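Local coordinates for protein catechol O-methyltransferase (Niastella koreensis, PDB 7CVW) that transfers a methyl group from S-adenosyl-L-methionine to either hydroxyl of catechol-like compounds, working best with magnesium, at residues Y70-M75 against L85-Y90; A96-N101 against V111-G116. All blocks are in the same frame, centred on the assembly; numbering follows the deposited sequence.

Overall arrangement
Both interactions belong to the Rossmann-like core of this class I methyltransferase and follow one another along the chain, interaction 2 beginning after interaction 1 is complete. Each sets a helix against the strand that comes after it: helix 70-76 on strand 84-89, then helix 92-104 on strand 111-115. The two strands are neighbours in the seven-stranded mixed sheet, with 111-115 at its edge within the chain. The centres of the contacts are about 8 Å apart, and Thr87 CG2 packs on Ile113 CG1 between them. Interaction 1 is buried and holds residues that bind the cofactor product, whereas interaction 2 is partly buried, and its strand segment ends at Gly116, a residue of the pocket.

Interaction 1 of 2, residues Y70-M75 against L85-Y90; sequences YSTIWM and LITLEY. With SAH (S-adenosyl-L-homocysteine), chain E.
Thr72 reaches from helix 70-75 to the strand with its methyl, CG2, which lies 3.7 Å from Leu85 CD2, the two side chains crossing at a slant. CG2 is anti to the backbone N, and this turn of the side chain separates its two branches: the methyl meets the strand while OG1 is hydrogen-bonded to Glu63. Leu85 is forked round the same turn of helix, its other methyl, CD1, resting 3.9 Å from Met75 CB. Farther along the strand, Thr87 CG2 stands 4.2 Å from Thr72 CG2, and Thr87 OG1 is likewise hydrogen-bonded to Glu63. The axes of helix 70-75 and strand 85-89 run nearly antiparallel, at 169°, as helix and returning strand of the beta-alpha-beta unit formed by 60-64, 70-76 and 84-89 in the Rossmann-like fold. The same unit supplies part of the cofactor site, here occupied by S-adenosyl-L-homocysteine. At the helix start Ser71 grips the amino acid end twice: its backbone N donates to the ligand carboxylate O, and its OG accepts from the ligand N at 2.9 Å. At the strand end Glu89 spreads its carboxylate across the ribose diol, OE1 taking O3' at 2.6 Å and OE2 taking O2' at 2.6 Å. A bend at chi2 (55°) turns the Glu89 carboxylate to the diol, where backbone N atoms of Leu67 and Asp91 also donate to OE1 and OE2 respectively. Tyr90 CB lies 3.5 Å from adenine C5. Tyr70 CD1 lies in plane at the Trp74 indole edge, and Trp74 NE1 points almost straight (173°) at Tyr70 OH in a weak hydrogen bond; Tyr70 OH is also hydrogen-bonded to Glu20.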
loop_
_atom_site.group_PDB
_atom_site.type_symbol
_atom_site.label_atom_id
_atom_site.label_comp_id
_atom_site.label_asym_id
_atom_site.label_seq_id
_atom_site.Cartn_x
_atom_site.Cartn_y
_atom_site.Cartn_z
ATOM N N TYR A 70 0.701 13.386 14.413
ATOM C CA TYR A 70 1.425 13.434 13.110
ATOM C C TYR A 70 0.656 12.584 12.087
ATOM O O TYR A 70 0.271 13.068 11.006
ATOM C CB TYR A 70 2.885 13.027 13.297
ATOM C CG TYR A 70 3.689 13.200 12.045
ATOM C CD1 TYR A 70 3.755 12.169 11.138
ATOM C CD2 TYR A 70 4.339 14.389 11.757
ATOM C CE1 TYR A 70 4.460 12.287 9.949
ATOM C CE2 TYR A 70 5.042 14.528 10.568
ATOM C CZ TYR A 70 5.101 13.479 9.672
ATOM O OH TYR A 70 5.733 13.625 8.479
ATOM N N SER A 71 0.407 11.311 12.396
ATOM C CA SER A 71 -0.360 10.409 11.495
ATOM C C SER A 71 -1.759 10.992 11.316
ATOM O O SER A 71 -2.295 10.911 10.197
ATOM C CB SER A 71 -0.424 8.993 11.979
ATOM O OG SER A 71 -0.943 8.917 13.289
ATOM N N THR A 72 -2.331 11.544 12.391
ATOM C CA THR A 72 -3.690 12.123 12.414
ATOM C C THR A 72 -3.815 13.228 11.358
ATOM O O THR A 72 -4.809 13.267 10.603
ATOM C CB THR A 72 -3.980 12.660 13.816
ATOM O OG1 THR A 72 -3.424 11.741 14.767
ATOM C CG2 THR A 72 -5.473 12.868 13.979
ATOM N N ILE A 73 -2.843 14.122 11.309
ATOM C CA ILE A 73 -2.887 15.254 10.340
ATOM C C ILE A 73 -2.857 14.716 8.904
ATOM O O ILE A 73 -3.626 15.196 8.069
ATOM C CB ILE A 73 -1.733 16.231 10.613
ATOM C CG1 ILE A 73 -1.980 16.953 11.941
ATOM C CG2 ILE A 73 -1.545 17.204 9.462
ATOM C CD1 ILE A 73 -0.767 17.632 12.534
ATOM N N TRP A 74 -1.935 13.809 8.587
ATOM C CA TRP A 74 -1.850 13.193 7.236
ATOM C C TRP A 74 -3.213 12.608 6.851
ATOM O O TRP A 74 -3.735 12.910 5.754
ATOM C CB TRP A 74 -0.768 12.124 7.224
ATOM C CG TRP A 74 0.624 12.622 6.990
ATOM C CD1 TRP A 74 1.660 12.643 7.880
ATOM C CD2 TRP A 74 1.147 13.111 5.748
ATOM N NE1 TRP A 74 2.789 13.104 7.272
ATOM C CE2 TRP A 74 2.504 13.402 5.960
ATOM C CE3 TRP A 74 0.596 13.310 4.479
ATOM C CZ2 TRP A 74 3.322 13.909 4.944
ATOM C CZ3 TRP A 74 1.397 13.832 3.486
ATOM C CH2 TRP A 74 2.749 14.084 3.707
ATOM N N MET A 75 -3.826 11.791 7.694
ATOM C CA MET A 75 -5.114 11.149 7.316
ATOM C C MET A 75 -6.257 12.166 7.294
ATOM O O MET A 75 -7.071 12.093 6.380
ATOM C CB MET A 75 -5.467 9.991 8.250
ATOM C CG MET A 75 -4.490 8.851 8.092
ATOM S SD MET A 75 -4.966 7.404 9.084
ATOM C CE MET A 75 -4.630 8.009 10.731
ATOM N N LEU A 85 -12.551 12.534 11.908
ATOM C CA LEU A 85 -11.580 11.537 12.403
ATOM C C LEU A 85 -11.652 11.525 13.930
ATOM O O LEU A 85 -11.521 12.571 14.576
ATOM C CB LEU A 85 -10.189 11.888 11.878
ATOM C CG LEU A 85 -9.106 10.834 12.107
ATOM C CD1 LEU A 85 -8.013 10.970 11.064
ATOM C CD2 LEU A 85 -8.530 10.930 13.500
ATOM N N ILE A 86 -11.887 10.359 14.491
ATOM C CA ILE A 86 -11.853 10.148 15.963
ATOM C C ILE A 86 -10.535 9.441 16.290
ATOM O O ILE A 86 -10.221 8.456 15.644
ATOM C CB ILE A 86 -13.075 9.326 16.405
ATOM C CG1 ILE A 86 -14.382 10.048 16.053
ATOM C CG2 ILE A 86 -12.962 9.026 17.881
ATOM C CD1 ILE A 86 -15.630 9.233 16.329
ATOM N N THR A 87 -9.738 9.988 17.199
ATOM C CA THR A 87 -8.435 9.369 17.564
ATOM C C THR A 87 -8.425 9.147 19.066
ATOM O O THR A 87 -8.904 10.044 19.806
ATOM C CB THR A 87 -7.284 10.212 17.008
ATOM O OG1 THR A 87 -6.035 9.544 17.257
ATOM C CG2 THR A 87 -7.264 11.610 17.576
ATOM N N LEU A 88 -7.891 8.011 19.498
ATOM C CA LEU A 88 -7.911 7.581 20.915
ATOM C C LEU A 88 -6.491 7.649 21.467
ATOM O O LEU A 88 -5.552 7.187 20.805
ATOM C CB LEU A 88 -8.462 6.167 21.025
ATOM C CG LEU A 88 -9.781 5.895 20.312
ATOM C CD1 LEU A 88 -10.336 4.516 20.664
ATOM C CD2 LEU A 88 -10.796 6.991 20.509
ATOM N N GLU A 89 -6.324 8.318 22.604
ATOM C CA GLU A 89 -4.999 8.505 23.217
ATOM C C GLU A 89 -5.124 8.381 24.730
ATOM O O GLU A 89 -5.829 9.199 25.335
ATOM C CB GLU A 89 -4.457 9.878 22.818
ATOM C CG GLU A 89 -3.158 10.218 23.529
ATOM C CD GLU A 89 -2.066 9.171 23.334
ATOM O OE1 GLU A 89 -1.753 8.808 22.165
ATOM O OE2 GLU A 89 -1.528 8.691 24.351
ATOM N N TYR A 90 -4.393 7.437 25.322
ATOM C CA TYR A 90 -4.450 7.127 26.780
ATOM C C TYR A 90 -3.755 8.208 27.610
ATOM O O TYR A 90 -4.217 8.462 28.753
ATOM C CB TYR A 90 -3.821 5.742 27.009
ATOM C CG TYR A 90 -3.422 5.332 28.402
ATOM C CD1 TYR A 90 -4.327 5.404 29.452
ATOM C CD2 TYR A 90 -2.186 4.759 28.649
ATOM C CE1 TYR A 90 -3.992 4.965 30.722
ATOM C CE2 TYR A 90 -1.827 4.335 29.910
ATOM C CZ TYR A 90 -2.731 4.440 30.954
ATOM O OH TYR A 90 -2.390 4.004 32.206
HETATM N N SAH E . -0.034 7.082 15.289
HETATM C CA SAH E . 0.963 7.982 15.902
HETATM C CB SAH E . 1.882 7.205 16.857
HETATM C CG SAH E . 1.174 6.524 17.981
HETATM S SD SAH E . 2.486 6.059 19.182
HETATM C C SAH E . 1.760 8.603 14.753
HETATM O O SAH E . 1.929 9.769 14.762
HETATM O OXT SAH E . 2.167 7.843 13.942
HETATM C "C5'" SAH E . 1.507 5.066 20.353
HETATM C "C4'" SAH E . 0.551 5.920 21.140
HETATM O "O4'" SAH E . -0.373 5.024 21.768
HETATM C "C3'" SAH E . 1.160 6.757 22.288
HETATM O "O3'" SAH E . 0.794 8.122 22.217
HETATM C "C2'" SAH E . 0.601 6.107 23.555
HETATM O "O2'" SAH E . 0.417 6.998 24.621
HETATM C "C1'" SAH E . -0.705 5.552 23.018
HETATM N N9 SAH E . -1.301 4.511 23.824
HETATM C C8 SAH E . -0.674 3.619 24.643
HETATM N N7 SAH E . -1.501 2.827 25.265
HETATM C C5 SAH E . -2.752 3.217 24.833
HETATM C C6 SAH E . -4.053 2.756 25.117
HETATM N N6 SAH E . -4.314 1.784 25.966
HETATM N N1 SAH E . -5.072 3.377 24.518
HETATM C C2 SAH E . -4.803 4.370 23.673
HETATM N N3 SAH E . -3.635 4.895 23.345
HETATM C C4 SAH E . -2.634 4.255 23.939
#

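Interaction 2 of 2, residues A96-N101 against V111-G116; sequences AVAQKN and VQIRTG
Ile113 extends its terminal methyl, CD1, onto the backbone of helix 96-101, 3.5 Å from Gln99 N and 3.8 Å from Ala98 C. This is the helix-on-strand packing of the beta-alpha-beta unit built from 84-89, 92-104 and 111-115, at the edge of the Rossmann-like sheet. Ile113 CG1 is anti to the carbonyl carbon (chi1 -57°), and with chi2 extended CD1 is carried out to the helix. Ala98 CB, which points toward the strand, lies 3.9 Å from Ile113 CD1. The Gln99 side chain crosses that of Ile113 at an angle. The bend at chi2 (72°) turns the amide toward the strand, Gln99 OE1 lying 3.6 Å from Ile113 CD1. Both ends of that amide are tied to the strand backbone through water. One water donates to Gln99 OE1 and accepts from Ile113 N, while the other accepts from Gln99 NE2 and donates to Val111 O. Two such bridges, one from each end of the amide, would oppose its rotation, and NE2 is hydrogen-bonded besides to Asp103 of the same helix. Beyond this shell, Ala95 touches Ile113 and Ile102 touches Val111, extending the apolar seam along helix 92-104. The backbone of Gly116, a residue of the cofactor pocket, is hydrogen-bonded to that of Glu89. The tighter leg of the second water bridge is its bond to the strand, 2.7 Å from the water O to Val111 O against 3.0 Å to Gln99 NE2.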
loop_
_atom_site.group_PDB
_atom_site.type_symbol
_atom_site.label_atom_id
_atom_site.label_comp_id
_atom_site.label_asym_id
_atom_site.label_seq_id
_atom_site.Cartn_x
_atom_site.Cartn_y
_atom_site.Cartn_z
ATOM N N ALA A 96 -3.099 16.388 24.951
ATOM C CA ALA A 96 -3.057 17.879 25.003
ATOM C C ALA A 96 -2.111 18.398 23.910
ATOM O O ALA A 96 -2.415 19.435 23.271
ATOM C CB ALA A 96 -2.628 18.379 26.359
ATOM N N VAL A 97 -0.972 17.733 23.732
ATOM C CA VAL A 97 0.016 18.112 22.691
ATOM C C VAL A 97 -0.599 17.907 21.318
ATOM O O VAL A 97 -0.511 18.846 20.485
ATOM C CB VAL A 97 1.327 17.339 22.856
ATOM C CG1 VAL A 97 2.249 17.552 21.662
ATOM C CG2 VAL A 97 1.984 17.758 24.150
ATOM N N ALA A 98 -1.232 16.748 21.083
ATOM C CA ALA A 98 -1.899 16.488 19.803
ATOM C C ALA A 98 -2.967 17.568 19.565
ATOM O O ALA A 98 -3.144 18.007 18.408
ATOM C CB ALA A 98 -2.475 15.104 19.796
ATOM N N GLN A 99 -3.718 17.966 20.595
ATOM C CA GLN A 99 -4.825 18.928 20.375
ATOM C C GLN A 99 -4.246 20.256 19.866
ATOM O O GLN A 99 -4.799 20.815 18.908
ATOM C CB GLN A 99 -5.625 19.161 21.645
ATOM C CG GLN A 99 -6.792 20.103 21.406
ATOM C CD GLN A 99 -7.889 19.440 20.609
ATOM O OE1 GLN A 99 -8.428 18.421 21.034
ATOM N NE2 GLN A 99 -8.178 19.965 19.423
ATOM N N LYS A 100 -3.141 20.713 20.449
ATOM C CA LYS A 100 -2.474 21.965 20.012
ATOM C C LYS A 100 -2.034 21.808 18.554
ATOM O O LYS A 100 -2.169 22.759 17.760
ATOM C CB LYS A 100 -1.275 22.286 20.901
ATOM C CG LYS A 100 -0.600 23.619 20.607
ATOM C CD LYS A 100 0.449 23.989 21.640
ATOM C CE LYS A 100 1.646 24.686 21.031
ATOM N NZ LYS A 100 2.219 25.698 21.951
ATOM N N ASN A 101 -1.498 20.642 18.195
ATOM C CA ASN A 101 -0.948 20.400 16.841
ATOM C C ASN A 101 -2.085 20.345 15.811
ATOM O O ASN A 101 -1.929 20.856 14.675
ATOM C CB ASN A 101 -0.093 19.137 16.845
ATOM C CG ASN A 101 1.154 19.250 17.695
ATOM O OD1 ASN A 101 1.649 20.350 17.962
ATOM N ND2 ASN A 101 1.718 18.111 18.063
ATOM N N VAL A 111 -11.462 16.770 13.779
ATOM C CA VAL A 111 -10.736 15.719 14.533
ATOM C C VAL A 111 -11.236 15.774 15.962
ATOM O O VAL A 111 -11.163 16.842 16.554
ATOM C CB VAL A 111 -9.215 15.892 14.434
ATOM C CG1 VAL A 111 -8.482 14.902 15.334
ATOM C CG2 VAL A 111 -8.764 15.773 12.978
ATOM N N GLN A 112 -11.636 14.630 16.502
ATOM C CA GLN A 112 -12.013 14.490 17.914
ATOM C C GLN A 112 -10.975 13.597 18.593
ATOM O O GLN A 112 -10.833 12.427 18.189
ATOM C CB GLN A 112 -13.402 13.899 18.074
ATOM C CG GLN A 112 -13.777 13.804 19.544
ATOM C CD GLN A 112 -15.134 13.189 19.756
ATOM O OE1 GLN A 112 -15.425 12.085 19.293
ATOM N NE2 GLN A 112 -15.965 13.904 20.499
ATOM N N ILE A 113 -10.276 14.135 19.582
ATOM C CA ILE A 113 -9.316 13.356 20.399
ATOM C C ILE A 113 -10.067 12.881 21.629
ATOM O O ILE A 113 -10.600 13.725 22.333
ATOM C CB ILE A 113 -8.075 14.160 20.797
ATOM C CG1 ILE A 113 -7.365 14.703 19.558
ATOM C CG2 ILE A 113 -7.166 13.303 21.662
ATOM C CD1 ILE A 113 -6.339 15.764 19.853
ATOM N N ARG A 114 -10.089 11.573 21.870
ATOM C CA ARG A 114 -10.735 11.017 23.077
ATOM C C ARG A 114 -9.635 10.497 23.989
ATOM O O ARG A 114 -8.827 9.643 23.529
ATOM C CB ARG A 114 -11.696 9.907 22.688
ATOM C CG ARG A 114 -12.928 10.402 21.959
ATOM C CD ARG A 114 -14.035 9.605 22.566
ATOM N NE ARG A 114 -15.121 9.658 21.672
ATOM C CZ ARG A 114 -16.217 8.953 21.797
ATOM N NH1 ARG A 114 -16.413 8.109 22.802
ATOM N NH2 ARG A 114 -17.122 9.132 20.872
ATOM N N THR A 115 -9.554 11.020 25.211
ATOM C CA THR A 115 -8.429 10.757 26.140
ATOM C C THR A 115 -8.810 9.605 27.074
ATOM O O THR A 115 -9.494 9.813 28.065
ATOM C CB THR A 115 -8.039 12.007 26.930
ATOM O OG1 THR A 115 -7.818 13.074 25.990
ATOM C CG2 THR A 115 -6.821 11.753 27.793
ATOM N N GLY A 116 -8.307 8.418 26.789
ATOM C CA GLY A 116 -8.491 7.248 27.650
ATOM C C GLY A 116 -7.988 6.007 26.970
ATOM O O GLY A 116 -7.442 6.135 25.867
HETATM O O HOH W 1 -10.607 16.916 20.259
HETATM O O HOH W 2 -10.715 19.067 18.050
#